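PDB 3QH4: esterase LipW from Mycobacterium marinum, which is probably a serine hydrolase of the alpha/beta-hydrolase fold that cleaves ester bonds. Local coordinates for residues E141-V146 / P185-Q190; H288-L293 / Q301-M306. All coordinates share one frame; numbering follows the deposited sequence.

Contact 1 (E141-V146 / P185-Q190)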
ATOM      1  N   GLU A 141       3.944 -11.295 -10.734  1.00  8.36           N
ATOM      2  CA  GLU A 141       3.677 -12.723 -10.756  1.00 10.37           C
ATOM      3  C   GLU A 141       2.264 -12.996 -10.239  1.00  9.95           C
ATOM      4  O   GLU A 141       1.510 -13.778 -10.858  1.00  8.96           O
ATOM      5  CB  GLU A 141       4.724 -13.448  -9.902  1.00 11.28           C
ATOM      6  CG  GLU A 141       4.636 -14.961  -9.943  1.00 18.93           C
ATOM      7  CD  GLU A 141       5.415 -15.603 -11.098  1.00 27.25           C
ATOM      8  OE1 GLU A 141       5.824 -14.900 -12.059  1.00 32.47           O
ATOM      9  OE2 GLU A 141       5.612 -16.835 -11.034  1.00 31.81           O
ATOM     10  N   VAL A 142       1.892 -12.328  -9.136  1.00  7.99           N
ATOM     11  CA  VAL A 142       0.565 -12.530  -8.567  1.00  7.55           C
ATOM     12  C   VAL A 142      -0.509 -11.995  -9.494  1.00  7.74           C
ATOM     13  O   VAL A 142      -1.495 -12.680  -9.751  1.00  9.29           O
ATOM     14  CB  VAL A 142       0.423 -11.951  -7.137  1.00  7.31           C
ATOM     15  CG1 VAL A 142      -1.050 -12.055  -6.634  1.00  6.01           C
ATOM     16  CG2 VAL A 142       1.361 -12.717  -6.205  1.00  5.71           C
ATOM     17  N   LEU A 143      -0.313 -10.794 -10.021  1.00  7.54           N
ATOM     18  CA  LEU A 143      -1.319 -10.231 -10.927  1.00  8.09           C
ATOM     19  C   LEU A 143      -1.548 -11.137 -12.162  1.00  9.13           C
ATOM     20  O   LEU A 143      -2.693 -11.368 -12.554  1.00  9.57           O
ATOM     21  CB  LEU A 143      -0.943  -8.814 -11.366  1.00  8.67           C
ATOM     22  CG  LEU A 143      -2.032  -8.142 -12.235  1.00  9.62           C
ATOM     23  CD1 LEU A 143      -2.083  -6.672 -11.832  1.00 13.07           C
ATOM     24  CD2 LEU A 143      -1.721  -8.315 -13.703  1.00 15.06           C
ATOM     25  N   THR A 144      -0.468 -11.637 -12.763  1.00  8.80           N
ATOM     26  CA  THR A 144      -0.582 -12.551 -13.928  1.00 10.32           C
ATOM     27  C   THR A 144      -1.371 -13.816 -13.571  1.00 10.72           C
ATOM     28  O   THR A 144      -2.203 -14.293 -14.357  1.00 11.53           O
ATOM     29  CB  THR A 144       0.838 -12.904 -14.474  1.00 10.42           C
ATOM     30  OG1 THR A 144       1.469 -11.694 -14.896  1.00 12.79           O
ATOM     31  CG2 THR A 144       0.756 -13.883 -15.679  1.00 14.83           C
ATOM     32  N   TRP A 145      -1.111 -14.337 -12.375  1.00 10.24           N
ATOM     33  CA  TRP A 145      -1.756 -15.545 -11.877  1.00 11.48           C
ATOM     34  C   TRP A 145      -3.249 -15.316 -11.617  1.00 11.47           C
ATOM     35  O   TRP A 145      -4.087 -16.175 -11.941  1.00 12.43           O
ATOM     36  CB  TRP A 145      -1.025 -15.978 -10.614  1.00 10.98           C
ATOM     37  CG  TRP A 145      -1.584 -17.136  -9.866  1.00 13.43           C
ATOM     38  CD1 TRP A 145      -1.280 -18.463 -10.057  1.00 13.88           C
ATOM     39  CD2 TRP A 145      -2.473 -17.086  -8.737  1.00 14.89           C
ATOM     40  NE1 TRP A 145      -1.944 -19.237  -9.135  1.00 14.24           N
ATOM     41  CE2 TRP A 145      -2.668 -18.424  -8.304  1.00 15.99           C
ATOM     42  CE3 TRP A 145      -3.105 -16.046  -8.035  1.00 13.38           C
ATOM     43  CZ2 TRP A 145      -3.487 -18.747  -7.224  1.00 15.53           C
ATOM     44  CZ3 TRP A 145      -3.907 -16.364  -6.970  1.00 14.50           C
ATOM     45  CH2 TRP A 145      -4.091 -17.702  -6.562  1.00 14.02           C
ATOM     46  N   VAL A 146      -3.590 -14.145 -11.074  1.00 10.64           N
ATOM     47  CA  VAL A 146      -4.975 -13.767 -10.836  1.00 10.54           C
ATOM     48  C   VAL A 146      -5.753 -13.779 -12.144  1.00 11.41           C
ATOM     49  O   VAL A 146      -6.845 -14.334 -12.220  1.00 12.13           O
ATOM     50  CB  VAL A 146      -5.051 -12.372 -10.136  1.00 10.32           C
ATOM     51  CG1 VAL A 146      -6.430 -11.769 -10.212  1.00 10.15           C
ATOM     52  CG2 VAL A 146      -4.557 -12.518  -8.695  1.00  8.39           C
ATOM     53  N   PRO A 185      -1.969  -7.403 -18.065  1.00 14.79           N
ATOM     54  CA  PRO A 185      -3.417  -7.353 -18.340  1.00 14.92           C
ATOM     55  C   PRO A 185      -4.052  -5.992 -17.967  1.00 14.27           C
ATOM     56  O   PRO A 185      -3.520  -5.285 -17.101  1.00 14.03           O
ATOM     57  CB  PRO A 185      -3.975  -8.431 -17.417  1.00 14.92           C
ATOM     58  CG  PRO A 185      -2.857  -9.389 -17.241  1.00 15.43           C
ATOM     59  CD  PRO A 185      -1.607  -8.586 -17.259  1.00 15.40           C
ATOM     60  N   PRO A 186      -5.185  -5.629 -18.596  1.00 14.32           N
ATOM     61  CA  PRO A 186      -5.744  -4.295 -18.288  1.00 13.09           C
ATOM     62  C   PRO A 186      -6.185  -4.129 -16.831  1.00 12.45           C
ATOM     63  O   PRO A 186      -6.654  -5.078 -16.206  1.00 12.63           O
ATOM     64  CB  PRO A 186      -6.948  -4.161 -19.218  1.00 13.86           C
ATOM     65  CG  PRO A 186      -6.915  -5.372 -20.135  1.00 15.36           C
ATOM     66  CD  PRO A 186      -5.878  -6.323 -19.702  1.00 14.31           C
ATOM     67  N   VAL A 187      -6.037  -2.910 -16.321  1.00 11.17           N
ATOM     68  CA  VAL A 187      -6.385  -2.560 -14.930  1.00 10.07           C
ATOM     69  C   VAL A 187      -7.311  -1.348 -14.981  1.00  9.67           C
ATOM     70  O   VAL A 187      -6.990  -0.354 -15.629  1.00  9.85           O
ATOM     71  CB  VAL A 187      -5.086  -2.211 -14.123  1.00 10.08           C
ATOM     72  CG1 VAL A 187      -5.404  -1.479 -12.810  1.00  9.24           C
ATOM     73  CG2 VAL A 187      -4.271  -3.511 -13.826  1.00 10.23           C
ATOM     74  N   ILE A 188      -8.466  -1.428 -14.315  1.00  9.00           N
ATOM     75  CA  ILE A 188      -9.451  -0.373 -14.430  1.00  9.17           C
ATOM     76  C   ILE A 188      -9.394   0.672 -13.319  1.00  8.41           C
ATOM     77  O   ILE A 188     -10.049   1.724 -13.411  1.00  9.58           O
ATOM     78  CB  ILE A 188     -10.895  -0.907 -14.547  1.00  9.51           C
ATOM     79  CG1 ILE A 188     -11.345  -1.600 -13.249  1.00  9.99           C
ATOM     80  CG2 ILE A 188     -11.012  -1.829 -15.806  1.00 12.07           C
ATOM     81  CD1 ILE A 188     -12.852  -1.915 -13.232  1.00 13.08           C
ATOM     82  N   PHE A 189      -8.610   0.406 -12.277  1.00  6.71           N
ATOM     83  CA  PHE A 189      -8.560   1.358 -11.183  1.00  5.82           C
ATOM     84  C   PHE A 189      -7.315   1.120 -10.366  1.00  6.08           C
ATOM     85  O   PHE A 189      -6.899  -0.040 -10.217  1.00  6.68           O
ATOM     86  CB  PHE A 189      -9.776   1.189 -10.269  1.00  5.86           C
ATOM     87  CG  PHE A 189     -10.042   2.387  -9.390  1.00  6.58           C
ATOM     88  CD1 PHE A 189     -10.750   3.482  -9.889  1.00  5.69           C
ATOM     89  CD2 PHE A 189      -9.593   2.412  -8.065  1.00  6.80           C
ATOM     90  CE1 PHE A 189     -11.009   4.592  -9.071  1.00  4.15           C
ATOM     91  CE2 PHE A 189      -9.808   3.535  -7.249  1.00  6.39           C
ATOM     92  CZ  PHE A 189     -10.531   4.627  -7.754  1.00  6.43           C
ATOM     93  N   GLN A 190      -6.742   2.197  -9.825  1.00  4.95           N
ATOM     94  CA  GLN A 190      -5.634   2.054  -8.861  1.00  5.09           C
ATOM     95  C   GLN A 190      -5.951   2.817  -7.584  1.00  5.02           C
ATOM     96  O   GLN A 190      -6.328   4.005  -7.613  1.00  4.62           O
ATOM     97  CB  GLN A 190      -4.277   2.506  -9.454  1.00  6.81           C
ATOM     98  CG  GLN A 190      -4.185   3.968  -9.893  1.00  9.51           C
ATOM     99  CD  GLN A 190      -2.782   4.341 -10.417  1.00  8.36           C
ATOM    100  OE1 GLN A 190      -1.747   3.890  -9.896  1.00  8.49           O
ATOM    101  NE2 GLN A 190      -2.761   5.105 -11.503  1.00 12.97           N
TER

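Contact 2 (H288-L293 / Q301-M306)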
ATOM      1  N   HIS A 288       1.418   9.400   9.094  1.00  4.95           N
ATOM      2  CA  HIS A 288       1.488   8.152   8.333  1.00  4.89           C
ATOM      3  C   HIS A 288       1.051   6.962   9.184  1.00  5.32           C
ATOM      4  O   HIS A 288       1.449   6.834  10.349  1.00  5.98           O
ATOM      5  CB  HIS A 288       2.925   7.911   7.884  1.00  6.39           C
ATOM      6  CG  HIS A 288       3.031   6.959   6.739  1.00  6.37           C
ATOM      7  ND1 HIS A 288       2.705   7.324   5.454  1.00  7.56           N
ATOM      8  CD2 HIS A 288       3.456   5.672   6.673  1.00 10.22           C
ATOM      9  CE1 HIS A 288       2.920   6.305   4.634  1.00  9.09           C
ATOM     10  NE2 HIS A 288       3.394   5.295   5.349  1.00  9.72           N
ATOM     11  N   GLY A 289       0.232   6.107   8.605  1.00  4.97           N
ATOM     12  CA  GLY A 289      -0.166   4.866   9.248  1.00  5.08           C
ATOM     13  C   GLY A 289      -1.346   5.077  10.180  1.00  5.68           C
ATOM     14  O   GLY A 289      -1.636   4.186  10.977  1.00  5.93           O
ATOM     15  N   PHE A 290      -2.037   6.231  10.078  1.00  5.21           N
ATOM     16  CA  PHE A 290      -3.143   6.547  11.018  1.00  5.57           C
ATOM     17  C   PHE A 290      -4.215   5.461  11.099  1.00  6.22           C
ATOM     18  O   PHE A 290      -4.700   5.156  12.192  1.00  7.26           O
ATOM     19  CB  PHE A 290      -3.774   7.928  10.743  1.00  4.98           C
ATOM     20  CG  PHE A 290      -4.512   8.038   9.411  1.00  4.74           C
ATOM     21  CD1 PHE A 290      -3.820   8.468   8.268  1.00  4.82           C
ATOM     22  CD2 PHE A 290      -5.892   7.744   9.320  1.00  3.13           C
ATOM     23  CE1 PHE A 290      -4.484   8.620   7.050  1.00  4.83           C
ATOM     24  CE2 PHE A 290      -6.563   7.875   8.118  1.00  3.03           C
ATOM     25  CZ  PHE A 290      -5.856   8.307   6.970  1.00  4.85           C
ATOM     26  N   ASP A 291      -4.547   4.860   9.960  1.00  5.65           N
ATOM     27  CA  ASP A 291      -5.624   3.876   9.928  1.00  5.49           C
ATOM     28  C   ASP A 291      -5.189   2.525  10.488  1.00  6.16           C
ATOM     29  O   ASP A 291      -6.058   1.732  10.880  1.00  6.99           O
ATOM     30  CB  ASP A 291      -6.200   3.710   8.525  1.00  5.24           C
ATOM     31  CG  ASP A 291      -5.138   3.288   7.527  1.00  6.68           C
ATOM     32  OD1 ASP A 291      -4.155   4.039   7.360  1.00  7.16           O
ATOM     33  OD2 ASP A 291      -5.259   2.181   6.957  1.00  7.09           O
ATOM     34  N   SER A 292      -3.871   2.283  10.549  1.00  6.33           N
ATOM     35  CA  SER A 292      -3.307   1.110  11.245  1.00  7.60           C
ATOM     36  C   SER A 292      -3.207   1.333  12.749  1.00  8.36           C
ATOM     37  O   SER A 292      -3.500   0.409  13.552  1.00  8.15           O
ATOM     38  CB  SER A 292      -1.918   0.792  10.669  1.00  8.25           C
ATOM     39  OG  SER A 292      -2.044   0.422   9.303  1.00  9.89           O
ATOM     40  N   LEU A 293      -2.793   2.539  13.141  1.00  8.03           N
ATOM     41  CA  LEU A 293      -2.666   2.908  14.551  1.00  9.65           C
ATOM     42  C   LEU A 293      -4.008   2.927  15.276  1.00  9.39           C
ATOM     43  O   LEU A 293      -4.082   2.512  16.441  1.00 10.07           O
ATOM     44  CB  LEU A 293      -1.964   4.271  14.725  1.00  9.09           C
ATOM     45  CG  LEU A 293      -0.472   4.318  14.324  1.00 11.52           C
ATOM     46  CD1 LEU A 293      -0.024   5.750  13.998  1.00 15.01           C
ATOM     47  CD2 LEU A 293       0.434   3.716  15.420  1.00 15.08           C
ATOM     48  N   GLN A 301     -12.147   5.355   9.792  1.00  4.79           N
ATOM     49  CA  GLN A 301     -13.371   4.822   9.199  1.00  5.54           C
ATOM     50  C   GLN A 301     -13.792   5.574   7.957  1.00  5.08           C
ATOM     51  O   GLN A 301     -14.260   4.959   6.989  1.00  5.64           O
ATOM     52  CB  GLN A 301     -14.504   4.782  10.236  1.00  5.07           C
ATOM     53  CG  GLN A 301     -14.238   3.755  11.353  1.00  6.98           C
ATOM     54  CD  GLN A 301     -14.481   2.306  10.868  1.00  6.68           C
ATOM     55  OE1 GLN A 301     -15.562   1.991  10.342  1.00  8.01           O
ATOM     56  NE2 GLN A 301     -13.481   1.439  11.037  1.00  7.23           N
ATOM     57  N   ARG A 302     -13.636   6.896   7.973  1.00  5.78           N
ATOM     58  CA  ARG A 302     -13.927   7.685   6.766  1.00  5.79           C
ATOM     59  C   ARG A 302     -12.999   7.293   5.612  1.00  5.03           C
ATOM     60  O   ARG A 302     -13.429   7.268   4.461  1.00  4.95           O
ATOM     61  CB  ARG A 302     -13.838   9.188   7.059  1.00  6.06           C
ATOM     62  CG  ARG A 302     -15.065   9.726   7.829  1.00  9.34           C
ATOM     63  CD  ARG A 302     -15.081  11.275   7.813  1.00 14.01           C
ATOM     64  NE  ARG A 302     -14.092  11.821   8.733  1.00 22.02           N
ATOM     65  CZ  ARG A 302     -14.359  12.164   9.997  1.00 24.70           C
ATOM     66  NH1 ARG A 302     -13.389  12.625  10.779  1.00 26.84           N
ATOM     67  NH2 ARG A 302     -15.592  12.019  10.485  1.00 23.87           N
ATOM     68  N   LEU A 303     -11.725   7.015   5.918  1.00  4.04           N
ATOM     69  CA  LEU A 303     -10.810   6.483   4.894  1.00  3.85           C
ATOM     70  C   LEU A 303     -11.356   5.179   4.291  1.00  4.84           C
ATOM     71  O   LEU A 303     -11.474   5.072   3.066  1.00  4.42           O
ATOM     72  CB  LEU A 303      -9.381   6.257   5.486  1.00  3.37           C
ATOM     73  CG  LEU A 303      -8.491   5.502   4.466  1.00  4.60           C
ATOM     74  CD1 LEU A 303      -8.041   6.411   3.346  1.00  4.35           C
ATOM     75  CD2 LEU A 303      -7.281   4.887   5.208  1.00  4.16           C
ATOM     76  N   PHE A 304     -11.672   4.199   5.146  1.00  4.73           N
ATOM     77  CA  PHE A 304     -12.184   2.900   4.678  1.00  4.70           C
ATOM     78  C   PHE A 304     -13.452   3.084   3.822  1.00  5.26           C
ATOM     79  O   PHE A 304     -13.619   2.435   2.805  1.00  4.76           O
ATOM     80  CB  PHE A 304     -12.458   1.942   5.839  1.00  5.63           C
ATOM     81  CG  PHE A 304     -11.222   1.583   6.674  1.00  5.94           C
ATOM     82  CD1 PHE A 304      -9.957   1.435   6.092  1.00  4.77           C
ATOM     83  CD2 PHE A 304     -11.352   1.365   8.041  1.00  5.71           C
ATOM     84  CE1 PHE A 304      -8.840   1.102   6.889  1.00  4.65           C
ATOM     85  CE2 PHE A 304     -10.258   1.029   8.843  1.00  4.49           C
ATOM     86  CZ  PHE A 304      -8.994   0.868   8.259  1.00  5.28           C
ATOM     87  N   ALA A 305     -14.338   3.976   4.251  1.00  5.23           N
ATOM     88  CA  ALA A 305     -15.616   4.158   3.560  1.00  4.43           C
ATOM     89  C   ALA A 305     -15.331   4.760   2.192  1.00  5.44           C
ATOM     90  O   ALA A 305     -15.962   4.362   1.198  1.00  6.15           O
ATOM     91  CB  ALA A 305     -16.540   5.040   4.380  1.00  5.30           C
ATOM     92  N   MET A 306     -14.371   5.699   2.150  1.00  5.27           N
ATOM     93  CA  MET A 306     -14.016   6.396   0.923  1.00  5.09           C
ATOM     94  C   MET A 306     -13.414   5.423  -0.089  1.00  5.64           C
ATOM     95  O   MET A 306     -13.735   5.455  -1.287  1.00  6.33           O
ATOM     96  CB  MET A 306     -13.033   7.533   1.240  1.00  4.28           C
ATOM     97  CG  MET A 306     -12.646   8.362   0.045  1.00  6.60           C
ATOM     98  SD  MET A 306     -11.444   9.630   0.493  1.00  6.41           S
ATOM     99  CE  MET A 306     -12.394  10.537   1.717  1.00  7.64           C
TER

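Contact 1 (E141-V146 / P185-Q190)
L143 carries its CG opposite the backbone N (chi1 -176°), which swings the two methyl branches off helix 134-148 toward 185-190, where P185 and V187 wait. With the second torsion at 142°, away from a staggered value, CD2 goes to P185 and CD1 to V187. CD2 of L143 stands 3.6 Å from CD of P185 and 3.9 Å from CG of P185, so the contact falls on the part of the pyrrolidine ring next to its nitrogen. The two side chains run past one another in opposite directions. The second branch serves its partner more loosely, with L143 CD1 at 4.3 Å from CG2 of V187. One leucine therefore spans two residues of the segment. L143 and V187 both also touch V162 of strand 160-165, which places the contact against the sheet. The segment 185-190 leads into strand 189-193, so the contact joins a helix flanking the central sheet to the connection entering a neighbouring strand of the alpha/beta-hydrolase core. All the touching atoms are carbon and no hydrogen bond crosses, which implies that the association rests on dispersion and the burial of apolar surface, 134 Å² in total.

Contact 2 (H288-L293 / Q301-M306)
D291 and L303 meet where the one-turn helix 290-293 faces helix 298-315, and their CA atoms, 7.7 Å apart, are the nearest pair between 288-293 and 301-306. The first shell is built round one methyl: CD2 of L303 lies 3.5 Å from CG of D291, and the same methyl also lies 4.1 Å from CZ of F290. L303 delivers this methyl with CG opposite its backbone N (chi1 171°). F304 adds a second partner for the aspartate, its CE1 being 3.7 Å from OD2 of D291, with the carboxylate and ring planes 77° apart; CZ of F304 also lies 4.0 Å from CB of D291. No hydrogen bond spans the two segments, so the carboxylate is touched here by carbon alone.

The next shell accounts for this buried acid. OD1 of D291 is hydrogen-bonded to NE2 of H193, on strand 189-193, which gives the buried carboxylate a polar partner and would probably favour its charged form. NE2 of Q301 lies at the edge of the F304 ring, in its plane, and is hydrogen-bonded to O of P295. G289 takes the N-cap position and its O receives N of L293 at 3.0 Å. Just before it, H288 is bonded through ND1 to D258 and through NE2 to S166, geometry consistent with a Ser-His-Asp catalytic triad.

Further out, F283 of strand 278-283 meets the F290 ring with planes about 50° apart and is touched by L303 too. F304 packs on E110 and R114 of helix 105-115. The contact thus lies between the edge strand 278-283 and helix 105-115, joining the histidine-bearing turn to the C-terminal helix.

How the contacts relate
The two contacts follow one another along the chain, contact 1 closing before contact 2 opens, and lie on opposite sides of the chain's centre. Their centres are 24 Å apart; the nearest atoms come within about 7 Å without touching. What they share is the mixed central sheet: 185-190 enters strand 189-193, whose H193 holds D291 of contact 2, and two strands further across the sheet lies 278-283, against which F290 and L303 pack. Helix 298-315, which supplies one side of contact 2, also meets segment 185-190 further along, at F189, through A310, L311 and A314. Contact 1 therefore joins helix 134-148 to the core, while contact 2 packs the turn after H288, the probable catalytic histidine, against helix 298-315.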